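Local coordinates for nucleosome assembly protein 1, putative (Plasmodium falciparum, PDB 3FS3) that probably binds histones and chromatin as a chaperone of nucleosome assembly, like other members of the NAP family, at residues D235-F238 with H239-S243; L275-K278 with E279-P283; A104-G107 with T108-L111; N123-S126 with H127-D131. All coordinates share one frame; numbering follows the deposited sequence.

Contact 1: residues D235-F238 with H239-S243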
loop_
_atom_site.group_PDB
_atom_site.type_symbol
_atom_site.label_atom_id
_atom_site.label_comp_id
_atom_site.label_asym_id
_atom_site.label_seq_id
_atom_site.Cartn_x
_atom_site.Cartn_y
_atom_site.Cartn_z
ATOM N N ASP A 235 -9.520 -23.777 16.826
ATOM C CA ASP A 235 -8.631 -22.798 16.221
ATOM C C ASP A 235 -7.195 -23.298 16.128
ATOM O O ASP A 235 -6.684 -23.949 17.039
ATOM C CB ASP A 235 -8.675 -21.500 17.018
ATOM C CG ASP A 235 -10.028 -20.826 16.948
ATOM O OD1 ASP A 235 -10.491 -20.556 15.820
ATOM O OD2 ASP A 235 -10.625 -20.567 18.016
ATOM N N SER A 236 -6.546 -22.986 15.014
ATOM C CA SER A 236 -5.173 -23.407 14.800
ATOM C C SER A 236 -4.535 -22.654 13.653
ATOM O O SER A 236 -5.204 -22.280 12.683
ATOM C CB SER A 236 -5.118 -24.899 14.493
ATOM O OG SER A 236 -3.852 -25.251 13.961
ATOM N N PHE A 237 -3.232 -22.438 13.762
ATOM C CA PHE A 237 -2.508 -21.748 12.721
ATOM C C PHE A 237 -2.671 -22.473 11.388
ATOM O O PHE A 237 -2.734 -21.857 10.329
ATOM C CB PHE A 237 -1.017 -21.695 13.055
ATOM C CG PHE A 237 -0.164 -21.321 11.887
ATOM C CD1 PHE A 237 -0.176 -20.020 11.395
ATOM C CD2 PHE A 237 0.615 -22.274 11.244
ATOM C CE1 PHE A 237 0.579 -19.674 10.277
ATOM C CE2 PHE A 237 1.370 -21.935 10.128
ATOM C CZ PHE A 237 1.353 -20.635 9.643
ATOM N N PHE A 238 -2.738 -23.795 11.448
ATOM C CA PHE A 238 -2.827 -24.592 10.240
ATOM C C PHE A 238 -4.107 -24.452 9.425
ATOM O O PHE A 238 -4.247 -25.046 8.354
ATOM C CB PHE A 238 -2.494 -26.040 10.606
ATOM C CG PHE A 238 -1.057 -26.215 11.027
ATOM C CD1 PHE A 238 -0.066 -26.466 10.080
ATOM C CD2 PHE A 238 -0.680 -26.037 12.360
ATOM C CE1 PHE A 238 1.286 -26.533 10.454
ATOM C CE2 PHE A 238 0.661 -26.100 12.747
ATOM C CZ PHE A 238 1.651 -26.348 11.790
ATOM N N HIS A 239 -5.028 -23.629 9.919
ATOM C CA HIS A 239 -6.261 -23.358 9.195
ATOM C C HIS A 239 -5.868 -22.440 8.044
ATOM O O HIS A 239 -6.652 -22.194 7.133
ATOM C CB HIS A 239 -7.279 -22.668 10.103
ATOM C CG HIS A 239 -8.141 -23.622 10.867
ATOM N ND1 HIS A 239 -8.390 -23.488 12.215
ATOM C CD2 HIS A 239 -8.819 -24.722 10.465
ATOM C CE1 HIS A 239 -9.183 -24.468 12.612
ATOM N NE2 HIS A 239 -9.458 -25.230 11.570
ATOM N N PHE A 240 -4.636 -21.938 8.110
ATOM C CA PHE A 240 -4.075 -21.067 7.086
ATOM C C PHE A 240 -4.038 -21.825 5.760
ATOM O O PHE A 240 -4.213 -21.250 4.690
ATOM C CB PHE A 240 -2.646 -20.668 7.481
ATOM C CG PHE A 240 -1.924 -19.842 6.443
ATOM C CD1 PHE A 240 -2.126 -18.469 6.359
ATOM C CD2 PHE A 240 -1.027 -20.442 5.560
ATOM C CE1 PHE A 240 -1.443 -17.696 5.412
ATOM C CE2 PHE A 240 -0.338 -19.678 4.604
ATOM C CZ PHE A 240 -0.548 -18.300 4.533
ATOM N N PHE A 241 -3.800 -23.125 5.833
ATOM C CA PHE A 241 -3.728 -23.928 4.621
ATOM C C PHE A 241 -5.110 -24.407 4.194
ATOM O O PHE A 241 -5.368 -25.601 4.059
ATOM C CB PHE A 241 -2.761 -25.088 4.852
ATOM C CG PHE A 241 -1.365 -24.631 5.198
ATOM C CD1 PHE A 241 -0.489 -24.221 4.199
ATOM C CD2 PHE A 241 -0.946 -24.573 6.526
ATOM C CE1 PHE A 241 0.779 -23.759 4.508
ATOM C CE2 PHE A 241 0.319 -24.112 6.852
ATOM C CZ PHE A 241 1.188 -23.704 5.838
ATOM N N THR A 242 -5.995 -23.435 3.985
ATOM C CA THR A 242 -7.366 -23.679 3.562
ATOM C C THR A 242 -7.588 -22.881 2.283
ATOM O O THR A 242 -7.306 -21.682 2.237
ATOM C CB THR A 242 -8.380 -23.216 4.644
ATOM O OG1 THR A 242 -8.294 -24.075 5.790
ATOM C CG2 THR A 242 -9.798 -23.250 4.105
ATOM N N SER A 243 -8.079 -23.550 1.242
ATOM C CA SER A 243 -8.327 -22.899 -0.042
ATOM C C SER A 243 -9.607 -22.063 -0.028
ATOM O O SER A 243 -10.629 -22.478 0.523
ATOM C CB SER A 243 -8.420 -23.945 -1.159
ATOM O OG SER A 243 -7.215 -24.680 -1.278
HETATM O O HOH W 1 -8.366 -21.103 13.560
#
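F237, F238, F240 and F241 gather four phenyl rings around a short 3-10 segment, in the loop between strand 192-197 and helix 260-289. The backbone evidence is spacing by three: H239 N donates to S236 O over 3.1 Å at an N-H...O angle of 162°, and F241 N donates to F238 O over 3.2 Å. S236 OG opens the turn by accepting from F238 N, an ST turn, and also bonds D133 of helix 131-137; F241 centres an inverse gamma turn at the other end.

Among the rings, F237 and F240 are nearly parallel, with planes at 6°, yet slid so far that they barely overlap; F240 CB lies over one F237 face instead. F238 and F241 both hold CG anti to the carbonyl carbon (chi1 near -65°), which sets them side by side, pointing the same way, with F238 CD1 4.0 Å from F241 CE2. That CE2 also lies 4.1 Å from F237 CE2. Sequence neighbours complete the cluster: F237 CD2 sits over the centre of the F238 ring, and F240 CD2 over that of F241. K177 makes a cation-pi contact with F240, and F162 meets F241 edge-to-face, which places the rings against the sheet.

The polar side is bridged by a water that donates to D235 OD1, accepts from S236 N and lies 2.7 Å from H239 ND1.

Contact 2: residues L275-K278 with E279-P283; sequences LTIK and ERIIP
L275 and E279 lie side by side one turn apart on helix 260-289, pointing the same way, with L275 CG 3.4 Å from E279 OE1. E279 CG is anti to its own carbonyl carbon (chi1 -49°) and the chain extends beyond it, which runs the carboxylate back to the leucine branch point. K278 NZ, 4.1 Å from E279 OE2, is too far for a salt bridge; K278 makes a cation-pi contact with F158.

The backbone bonds show the helix widening. E279 N still makes a regular bond to L275 O at 2.8 Å. T276 O then accepts twice, from R280 N at 2.7 Å and from I281 N at 3.0 Å. I282 N reaches five residues back to I277 O in a straight bond (167°), which marks a pi-type turn. P283 CD sits 3.3 Å from K278 O, where the helix kinks.

I277 CG2 meets I282 CD1, five residues on, at 4.1 Å, and both side chains pack on I143 of the sheet. P283 in turn packs on Y65 of the second subunit.

T276 O is thus where the bonding passes from four-residue to five-residue spacing, and P283, without an N-H, cannot continue it, consistent with the kink.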
loop_
_atom_site.group_PDB
_atom_site.type_symbol
_atom_site.label_atom_id
_atom_site.label_comp_id
_atom_site.label_asym_id
_atom_site.label_seq_id
_atom_site.Cartn_x
_atom_site.Cartn_y
_atom_site.Cartn_z
ATOM N N LEU A 275 0.697 -11.812 3.993
ATOM C CA LEU A 275 1.453 -10.621 3.650
ATOM C C LEU A 275 2.554 -10.363 4.675
ATOM O O LEU A 275 3.656 -9.955 4.326
ATOM C CB LEU A 275 0.512 -9.417 3.584
ATOM C CG LEU A 275 0.980 -8.257 2.709
ATOM C CD1 LEU A 275 0.974 -8.690 1.243
ATOM C CD2 LEU A 275 0.053 -7.069 2.900
ATOM N N THR A 276 2.243 -10.598 5.944
ATOM C CA THR A 276 3.204 -10.381 7.012
ATOM C C THR A 276 4.357 -11.374 6.906
ATOM O O THR A 276 5.515 -11.015 7.121
ATOM C CB THR A 276 2.540 -10.526 8.393
ATOM O OG1 THR A 276 1.477 -9.573 8.510
ATOM C CG2 THR A 276 3.545 -10.281 9.501
ATOM N N ILE A 277 4.040 -12.620 6.577
ATOM C CA ILE A 277 5.070 -13.638 6.444
ATOM C C ILE A 277 5.955 -13.292 5.261
ATOM O O ILE A 277 7.176 -13.332 5.348
ATOM C CB ILE A 277 4.452 -15.038 6.231
ATOM C CG1 ILE A 277 3.790 -15.507 7.530
ATOM C CG2 ILE A 277 5.531 -16.025 5.762
ATOM C CD1 ILE A 277 3.127 -16.869 7.444
ATOM N N LYS A 278 5.314 -12.933 4.158
ATOM C CA LYS A 278 6.003 -12.579 2.927
ATOM C C LYS A 278 6.882 -11.339 3.025
ATOM O O LYS A 278 8.043 -11.362 2.628
ATOM C CB LYS A 278 4.963 -12.380 1.816
ATOM C CG LYS A 278 5.474 -11.698 0.558
ATOM C CD LYS A 278 4.393 -11.706 -0.520
ATOM C CE LYS A 278 4.865 -11.059 -1.814
ATOM N NZ LYS A 278 5.042 -9.582 -1.678
ATOM N N GLU A 279 6.337 -10.260 3.567
ATOM C CA GLU A 279 7.081 -9.008 3.644
ATOM C C GLU A 279 7.834 -8.739 4.939
ATOM O O GLU A 279 8.740 -7.912 4.962
ATOM C CB GLU A 279 6.135 -7.839 3.381
ATOM C CG GLU A 279 5.272 -8.012 2.151
ATOM C CD GLU A 279 4.496 -6.759 1.814
ATOM O OE1 GLU A 279 3.726 -6.284 2.680
ATOM O OE2 GLU A 279 4.658 -6.249 0.684
ATOM N N ARG A 280 7.465 -9.433 6.007
ATOM C CA ARG A 280 8.096 -9.210 7.299
ATOM C C ARG A 280 8.935 -10.354 7.850
ATOM O O ARG A 280 10.127 -10.182 8.093
ATOM C CB ARG A 280 7.026 -8.810 8.321
ATOM C CG ARG A 280 6.726 -7.311 8.338
ATOM C CD ARG A 280 7.938 -6.559 8.873
ATOM N NE ARG A 280 7.650 -5.170 9.210
ATOM C CZ ARG A 280 8.456 -4.398 9.935
ATOM N NH1 ARG A 280 9.598 -4.882 10.398
ATOM N NH2 ARG A 280 8.115 -3.145 10.204
ATOM N N ILE A 281 8.316 -11.512 8.052
ATOM C CA ILE A 281 9.014 -12.672 8.594
ATOM C C ILE A 281 10.191 -13.114 7.727
ATOM O O ILE A 281 11.310 -13.258 8.207
ATOM C CB ILE A 281 8.046 -13.869 8.759
ATOM C CG1 ILE A 281 6.843 -13.451 9.610
ATOM C CG2 ILE A 281 8.765 -15.050 9.402
ATOM C CD1 ILE A 281 7.181 -13.121 11.051
ATOM N N ILE A 282 9.934 -13.326 6.445
ATOM C CA ILE A 282 10.972 -13.773 5.523
ATOM C C ILE A 282 12.130 -12.774 5.334
ATOM O O ILE A 282 13.297 -13.153 5.388
ATOM C CB ILE A 282 10.330 -14.144 4.160
ATOM C CG1 ILE A 282 9.442 -15.381 4.342
ATOM C CG2 ILE A 282 11.387 -14.376 3.112
ATOM C CD1 ILE A 282 8.691 -15.807 3.104
ATOM N N PRO A 283 11.829 -11.484 5.129
ATOM C CA PRO A 283 12.940 -10.535 4.945
ATOM C C PRO A 283 13.767 -10.220 6.204
ATOM O O PRO A 283 14.965 -9.911 6.109
ATOM C CB PRO A 283 12.241 -9.280 4.410
ATOM C CG PRO A 283 10.970 -9.814 3.767
ATOM C CD PRO A 283 10.539 -10.866 4.765
#

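Contact 3: residues A104-G107 with T108-L111; sequences AKIG and TPNL
P109 lays its ring against I106, whose CG2 methyl comes within 3.6 Å of P109 CB, the two side chains sliding past each other in opposite directions. P109 is the second residue of a type I beta turn from T108 to L111, so the contact packs the residues before the turn against its proline, between helix 49-99 and helix 114-120. A104 adds a looser apolar touch on the same ring, its CB 4.1 Å from P109 CG. The I106 torsion explains which branch is used: CG1 is anti to the backbone N (chi1 -166°), leaving CG2 in the crowded position between N and the carbonyl carbon, and it is this methyl that meets the proline.

Backbone atoms close in on the N and CD side of the ring. I106 O lies 3.4 Å from P109 CD, a contact with carbon rather than with a donor. G107 O is 3.1 Å from P109 N, but the proline amide nitrogen carries no hydrogen, so this is not a hydrogen bond. T108 between them has positive phi (33°), bending the chain sharply into the turn; its N is held by N141 OD1, and its side chain packs on F114 and W115 of helix 114-120. Further round the turn, L111 packs on L98 of helix 49-99 and on T54 of the second subunit, so the loop sits close to the subunit interface. The turn itself is closed by L111 N, which donates to T108 O over 2.9 Å.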
loop_
_atom_site.group_PDB
_atom_site.type_symbol
_atom_site.label_atom_id
_atom_site.label_comp_id
_atom_site.label_asym_id
_atom_site.label_seq_id
_atom_site.Cartn_x
_atom_site.Cartn_y
_atom_site.Cartn_z
ATOM N N ALA A 104 18.090 -34.339 9.885
ATOM C CA ALA A 104 17.657 -34.455 11.272
ATOM C C ALA A 104 16.136 -34.466 11.391
ATOM O O ALA A 104 15.425 -33.959 10.518
ATOM C CB ALA A 104 18.230 -33.308 12.099
ATOM N N LYS A 105 15.644 -35.044 12.482
ATOM C CA LYS A 105 14.210 -35.110 12.718
ATOM C C LYS A 105 13.727 -33.936 13.565
ATOM O O LYS A 105 12.910 -34.104 14.472
ATOM C CB LYS A 105 13.832 -36.432 13.394
ATOM C CG LYS A 105 14.105 -37.667 12.542
ATOM C CD LYS A 105 13.277 -38.860 13.004
ATOM C CE LYS A 105 13.579 -39.248 14.451
ATOM N NZ LYS A 105 12.679 -40.344 14.929
ATOM N N ILE A 106 14.246 -32.747 13.275
ATOM C CA ILE A 106 13.826 -31.554 13.995
ATOM C C ILE A 106 14.042 -30.321 13.126
ATOM O O ILE A 106 14.948 -30.289 12.294
ATOM C CB ILE A 106 14.571 -31.413 15.351
ATOM C CG1 ILE A 106 13.861 -30.373 16.219
ATOM C CG2 ILE A 106 16.021 -31.040 15.135
ATOM C CD1 ILE A 106 12.424 -30.767 16.611
ATOM N N GLY A 107 13.188 -29.319 13.301
ATOM C CA GLY A 107 13.300 -28.109 12.503
ATOM C C GLY A 107 14.529 -27.307 12.862
ATOM O O GLY A 107 14.881 -27.238 14.031
ATOM N N THR A 108 15.188 -26.721 11.865
ATOM C CA THR A 108 16.377 -25.896 12.090
ATOM C C THR A 108 17.213 -26.397 13.277
ATOM O O THR A 108 17.359 -25.704 14.277
ATOM C CB THR A 108 15.963 -24.424 12.349
ATOM O OG1 THR A 108 15.178 -24.345 13.547
ATOM C CG2 THR A 108 15.125 -23.892 11.187
ATOM N N PRO A 109 17.786 -27.608 13.170
ATOM C CA PRO A 109 18.593 -28.165 14.259
ATOM C C PRO A 109 19.783 -27.339 14.732
ATOM O O PRO A 109 20.200 -27.474 15.881
ATOM C CB PRO A 109 19.005 -29.538 13.723
ATOM C CG PRO A 109 19.076 -29.306 12.238
ATOM C CD PRO A 109 17.845 -28.471 11.974
ATOM N N ASN A 110 20.335 -26.482 13.882
ATOM C CA ASN A 110 21.473 -25.685 14.331
ATOM C C ASN A 110 21.041 -24.469 15.145
ATOM O O ASN A 110 21.881 -23.743 15.676
ATOM C CB ASN A 110 22.341 -25.266 13.146
ATOM C CG ASN A 110 22.850 -26.459 12.356
ATOM O OD1 ASN A 110 23.303 -27.450 12.930
ATOM N ND2 ASN A 110 22.785 -26.368 11.035
ATOM N N LEU A 111 19.729 -24.249 15.237
ATOM C CA LEU A 111 19.166 -23.148 16.027
ATOM C C LEU A 111 17.696 -23.476 16.294
ATOM O O LEU A 111 16.781 -22.961 15.632
ATOM C CB LEU A 111 19.288 -21.807 15.298
ATOM C CG LEU A 111 19.032 -20.582 16.182
ATOM C CD1 LEU A 111 20.017 -20.591 17.346
ATOM C CD2 LEU A 111 19.189 -19.299 15.373
#

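Contact 4: residues N123-S126 with H127-D131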
loop_
_atom_site.group_PDB
_atom_site.type_symbol
_atom_site.label_atom_id
_atom_site.label_comp_id
_atom_site.label_asym_id
_atom_site.label_seq_id
_atom_site.Cartn_x
_atom_site.Cartn_y
_atom_site.Cartn_z
ATOM N N ASN A 123 3.463 -9.661 16.146
ATOM C CA ASN A 123 2.087 -9.494 16.618
ATOM C C ASN A 123 1.014 -10.136 15.751
ATOM O O ASN A 123 0.272 -10.999 16.220
ATOM C CB ASN A 123 1.760 -8.009 16.786
ATOM C CG ASN A 123 2.778 -7.283 17.645
ATOM O OD1 ASN A 123 3.241 -7.810 18.659
ATOM N ND2 ASN A 123 3.124 -6.061 17.251
ATOM N N THR A 124 0.934 -9.706 14.495
ATOM C CA THR A 124 -0.059 -10.216 13.552
ATOM C C THR A 124 -0.093 -11.743 13.457
ATOM O O THR A 124 -1.157 -12.353 13.588
ATOM C CB THR A 124 0.175 -9.644 12.135
ATOM O OG1 THR A 124 0.173 -8.213 12.192
ATOM C CG2 THR A 124 -0.917 -10.094 11.189
ATOM N N VAL A 125 1.065 -12.355 13.228
ATOM C CA VAL A 125 1.148 -13.809 13.104
ATOM C C VAL A 125 0.970 -14.525 14.434
ATOM O O VAL A 125 0.402 -15.617 14.488
ATOM C CB VAL A 125 2.500 -14.249 12.509
ATOM C CG1 VAL A 125 2.578 -15.778 12.471
ATOM C CG2 VAL A 125 2.675 -13.656 11.117
ATOM N N SER A 126 1.460 -13.914 15.507
ATOM C CA SER A 126 1.349 -14.519 16.822
ATOM C C SER A 126 -0.108 -14.757 17.211
ATOM O O SER A 126 -0.406 -15.682 17.966
ATOM C CB SER A 126 2.017 -13.637 17.878
ATOM O OG SER A 126 2.031 -14.296 19.134
ATOM N N HIS A 127 -1.009 -13.934 16.684
ATOM C CA HIS A 127 -2.431 -14.061 17.001
ATOM C C HIS A 127 -3.101 -15.319 16.462
ATOM O O HIS A 127 -4.122 -15.748 16.999
ATOM C CB HIS A 127 -3.195 -12.826 16.516
ATOM C CG HIS A 127 -2.835 -11.574 17.250
ATOM N ND1 HIS A 127 -3.216 -10.322 16.820
ATOM C CD2 HIS A 127 -2.112 -11.381 18.379
ATOM C CE1 HIS A 127 -2.742 -9.411 17.651
ATOM N NE2 HIS A 127 -2.069 -10.028 18.605
ATOM N N VAL A 128 -2.543 -15.913 15.411
ATOM C CA VAL A 128 -3.134 -17.124 14.860
ATOM C C VAL A 128 -2.377 -18.396 15.249
ATOM O O VAL A 128 -2.679 -19.482 14.749
ATOM C CB VAL A 128 -3.264 -17.038 13.322
ATOM C CG1 VAL A 128 -4.288 -15.975 12.960
ATOM C CG2 VAL A 128 -1.917 -16.709 12.683
ATOM N N ILE A 129 -1.411 -18.265 16.159
ATOM C CA ILE A 129 -0.627 -19.411 16.613
ATOM C C ILE A 129 -1.047 -19.822 18.005
ATOM O O ILE A 129 -0.909 -19.045 18.957
ATOM C CB ILE A 129 0.887 -19.113 16.663
ATOM C CG1 ILE A 129 1.405 -18.750 15.271
ATOM C CG2 ILE A 129 1.644 -20.335 17.191
ATOM C CD1 ILE A 129 2.874 -18.375 15.256
ATOM N N GLU A 130 -1.540 -21.053 18.123
ATOM C CA GLU A 130 -1.981 -21.576 19.408
ATOM C C GLU A 130 -0.912 -22.450 20.061
ATOM O O GLU A 130 0.034 -22.907 19.417
ATOM C CB GLU A 130 -3.271 -22.393 19.246
ATOM C CG GLU A 130 -4.435 -21.640 18.618
ATOM C CD GLU A 130 -4.674 -20.287 19.269
ATOM O OE1 GLU A 130 -4.550 -20.188 20.513
ATOM O OE2 GLU A 130 -4.994 -19.329 18.535
ATOM N N ASP A 131 -1.089 -22.690 21.350
ATOM C CA ASP A 131 -0.165 -23.500 22.116
ATOM C C ASP A 131 0.035 -24.886 21.489
ATOM O O ASP A 131 1.154 -25.400 21.457
ATOM C CB ASP A 131 -0.684 -23.607 23.551
ATOM C CG ASP A 131 -1.038 -22.242 24.136
ATOM O OD1 ASP A 131 -1.929 -21.567 23.573
ATOM O OD2 ASP A 131 -0.425 -21.842 25.150
HETATM O O HOH W 2 -1.764 -16.611 20.135
#
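The imidazole of H127 takes the backbone O of N123 over the centre of one face, 3.2 Å above the ring plane, while T124 O approaches the ring obliquely. The carbonyl therefore addresses the ring's pi face and not a ring N-H: N123 O to H127 NE2 has a poor angle for a bond. An electron-rich oxygen so placed would probably favour a ring with more positive character. With H127 CG anti to its own carbonyl carbon (chi1 -67°), the ring swings back over the preceding turn.

The same N123 O also accepts from H127 N at 3.2 Å, a bent bond (137°), and T124 O takes a weak share of that N-H. Beyond helix 123-126 a type I beta turn from S126 to I129 carries the chain on toward helix 131-137. V128 N donates to V125 O over 3.1 Å, whereas I129 N bonds S126 O only weakly. A water bridges the turn, donating to S126 O at 2.7 Å and to I129 O at 2.8 Å.

On the apolar side V125 CG1 touches I129 CD1 at 3.8 Å, and L119 of helix 114-120 packs on both side chains.

How the contacts relate
From the N terminus, contact 3 comes first, a turn between helix 49-99 and helix 114-120. Contact 4 follows, leading from helix 123-126 to helix 131-137. Contact 1 comes after the last strand of the four-stranded sheet along the chain, before helix 260-289, and contact 2 is in that closing helix. Each is one continuous stretch, so they run in series without nesting or crossing. Contact 4 joins two of the others in space: V128 O lies 3.2 Å from F237 CB of contact 1, and V125 CG2 is 3.8 Å from T276 CG2 of contact 2. Contact 3 stands apart, its centre at least 22 Å from the other centres.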